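PDB 5X2B: sulfotransferase from Mus musculus, which probably transfers a sulfuryl group from the donor PAPS to an acceptor molecule, as cytosolic sulfotransferases do, and is seen here with adenosine-3'-5'-diphosphate bound. Local coordinates for residues N249-P253 and K254-G258. Residues are numbered along the deposited sequence; the frame is centred on the assembly and turned at random.
Sequences NYFTP and KQNRG. Unlike the reference sequence in segment 254-258: G258 (reference Val).
T252 and Q255 close a capping box at the start of helix 253-266, a textbook case of side chains supplying hydrogen-bond acceptors to amides at a helix start, which have no preceding turn of carbonyls to bond to. Two reciprocal hydrogen bonds make the box. T252, the N-cap residue, accepts the amide of Q255 on its hydroxyl: Q255 N lies 3.2 Å from T252 OG1, the N-H pointing almost straight at it (171°). A chi1 of 71° tucks OG1 in between its own backbone N and C, facing the Q255 amide. In return, Q255 OE1 takes the amide N of T252 at 3.1 Å, with the donor well above the carbonyl plane. The same oxygen also accepts from W136 NE1, so two N-H groups hold the glutamine amide and tie the helix start to helix 136-145.

The i to i+4 backbone bonds of the helix then begin: N256 N to T252 O at 2.8 Å, followed by R257 N to P253 O.

Nonpolar contact comes from F251, whose ring packs against the first turn through CD2, 3.9 Å from Q255 CB. The ring stands nearly perpendicular to the glutamine amide, 87° between planes, and meets W136 and F259 edge-to-face. At the edge of this ring, near its plane, lies the backbone N of N256, 4.0 Å from F251 CD2.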
loop_
_atom_site.group_PDB
_atom_site.type_symbol
_atom_site.label_atom_id
_atom_site.label_comp_id
_atom_site.label_asym_id
_atom_site.label_seq_id
_atom_site.Cartn_x
_atom_site.Cartn_y
_atom_site.Cartn_z
ATOM N N ASN A 249 -0.302 20.325 9.656
ATOM C CA ASN A 249 -0.889 20.550 10.942
ATOM C C ASN A 249 -0.219 19.730 11.994
ATOM O O ASN A 249 -0.745 19.591 13.075
ATOM C CB ASN A 249 -2.369 20.327 10.848
ATOM C CG ASN A 249 -2.970 21.289 9.906
ATOM O OD1 ASN A 249 -3.015 21.052 8.715
ATOM N ND2 ASN A 249 -3.330 22.429 10.402
ATOM N N TYR A 250 0.981 19.247 11.678
ATOM C CA TYR A 250 1.786 18.472 12.610
ATOM C C TYR A 250 3.297 18.696 12.583
ATOM O O TYR A 250 3.946 18.417 13.568
ATOM C CB TYR A 250 1.602 17.015 12.330
ATOM C CG TYR A 250 0.244 16.472 12.584
ATOM C CD1 TYR A 250 -0.055 15.835 13.769
ATOM C CD2 TYR A 250 -0.737 16.556 11.606
ATOM C CE1 TYR A 250 -1.322 15.316 13.988
ATOM C CE2 TYR A 250 -1.999 16.042 11.808
ATOM C CZ TYR A 250 -2.293 15.428 13.001
ATOM O OH TYR A 250 -3.567 14.935 13.175
ATOM N N PHE A 251 3.870 19.146 11.474
ATOM C CA PHE A 251 5.329 19.303 11.368
ATOM C C PHE A 251 5.831 20.651 11.900
ATOM O O PHE A 251 5.360 21.721 11.486
ATOM C CB PHE A 251 5.782 19.161 9.914
ATOM C CG PHE A 251 6.049 17.742 9.486
ATOM C CD1 PHE A 251 5.020 16.924 9.137
ATOM C CD2 PHE A 251 7.349 17.239 9.408
ATOM C CE1 PHE A 251 5.260 15.633 8.730
ATOM C CE2 PHE A 251 7.588 15.968 9.010
ATOM C CZ PHE A 251 6.549 15.159 8.672
ATOM N N THR A 252 6.808 20.615 12.800
ATOM C CA THR A 252 7.355 21.836 13.324
ATOM C C THR A 252 8.436 22.263 12.382
ATOM O O THR A 252 9.058 21.428 11.747
ATOM C CB THR A 252 7.979 21.671 14.671
ATOM O OG1 THR A 252 9.191 20.919 14.530
ATOM C CG2 THR A 252 6.992 21.017 15.661
ATOM N N PRO A 253 8.690 23.570 12.317
ATOM C CA PRO A 253 9.583 24.106 11.304
ATOM C C PRO A 253 10.820 23.301 11.339
ATOM O O PRO A 253 11.426 23.133 10.305
ATOM C CB PRO A 253 9.854 25.515 11.803
ATOM C CG PRO A 253 8.602 25.866 12.531
ATOM C CD PRO A 253 8.254 24.609 13.254
ATOM N N LYS A 254 11.192 22.800 12.510
ATOM C CA LYS A 254 12.414 22.023 12.628
ATOM C C LYS A 254 12.276 20.692 11.927
ATOM O O LYS A 254 13.040 20.353 11.008
ATOM C CB LYS A 254 12.701 21.767 14.074
ATOM C CG LYS A 254 14.098 21.969 14.389
ATOM C CD LYS A 254 14.406 21.477 15.769
ATOM C CE LYS A 254 15.579 22.248 16.419
ATOM N NZ LYS A 254 15.290 23.683 16.781
ATOM N N GLN A 255 11.272 19.948 12.361
ATOM C CA GLN A 255 10.984 18.654 11.771
ATOM C C GLN A 255 10.853 18.767 10.245
ATOM O O GLN A 255 11.238 17.896 9.485
ATOM C CB GLN A 255 9.704 18.143 12.354
ATOM C CG GLN A 255 9.865 17.838 13.786
ATOM C CD GLN A 255 8.550 17.593 14.423
ATOM O OE1 GLN A 255 7.517 17.720 13.785
ATOM N NE2 GLN A 255 8.564 17.269 15.674
ATOM N N ASN A 256 10.333 19.863 9.763
ATOM C CA ASN A 256 10.282 19.946 8.349
ATOM C C ASN A 256 11.693 20.094 7.769
ATOM O O ASN A 256 12.131 19.260 6.988
ATOM C CB ASN A 256 9.400 21.065 7.942
ATOM C CG ASN A 256 8.902 20.886 6.552
ATOM O OD1 ASN A 256 8.667 19.754 6.116
ATOM N ND2 ASN A 256 8.762 21.986 5.818
ATOM N N ARG A 257 12.427 21.115 8.185
ATOM C CA ARG A 257 13.789 21.325 7.681
ATOM C C ARG A 257 14.497 19.995 7.647
ATOM O O ARG A 257 15.128 19.620 6.661
ATOM C CB ARG A 257 14.609 22.253 8.591
ATOM C CG ARG A 257 14.054 23.701 8.880
ATOM C CD ARG A 257 14.425 24.759 7.812
ATOM N NE ARG A 257 13.794 26.066 8.058
ATOM C CZ ARG A 257 13.575 26.995 7.119
ATOM N NH1 ARG A 257 13.942 26.783 5.857
ATOM N NH2 ARG A 257 12.978 28.141 7.433
ATOM N N GLY A 258 14.431 19.297 8.766
ATOM C CA GLY A 258 15.168 18.065 8.882
ATOM C C GLY A 258 14.637 17.140 7.800
ATOM O O GLY A 258 15.394 16.478 7.098
#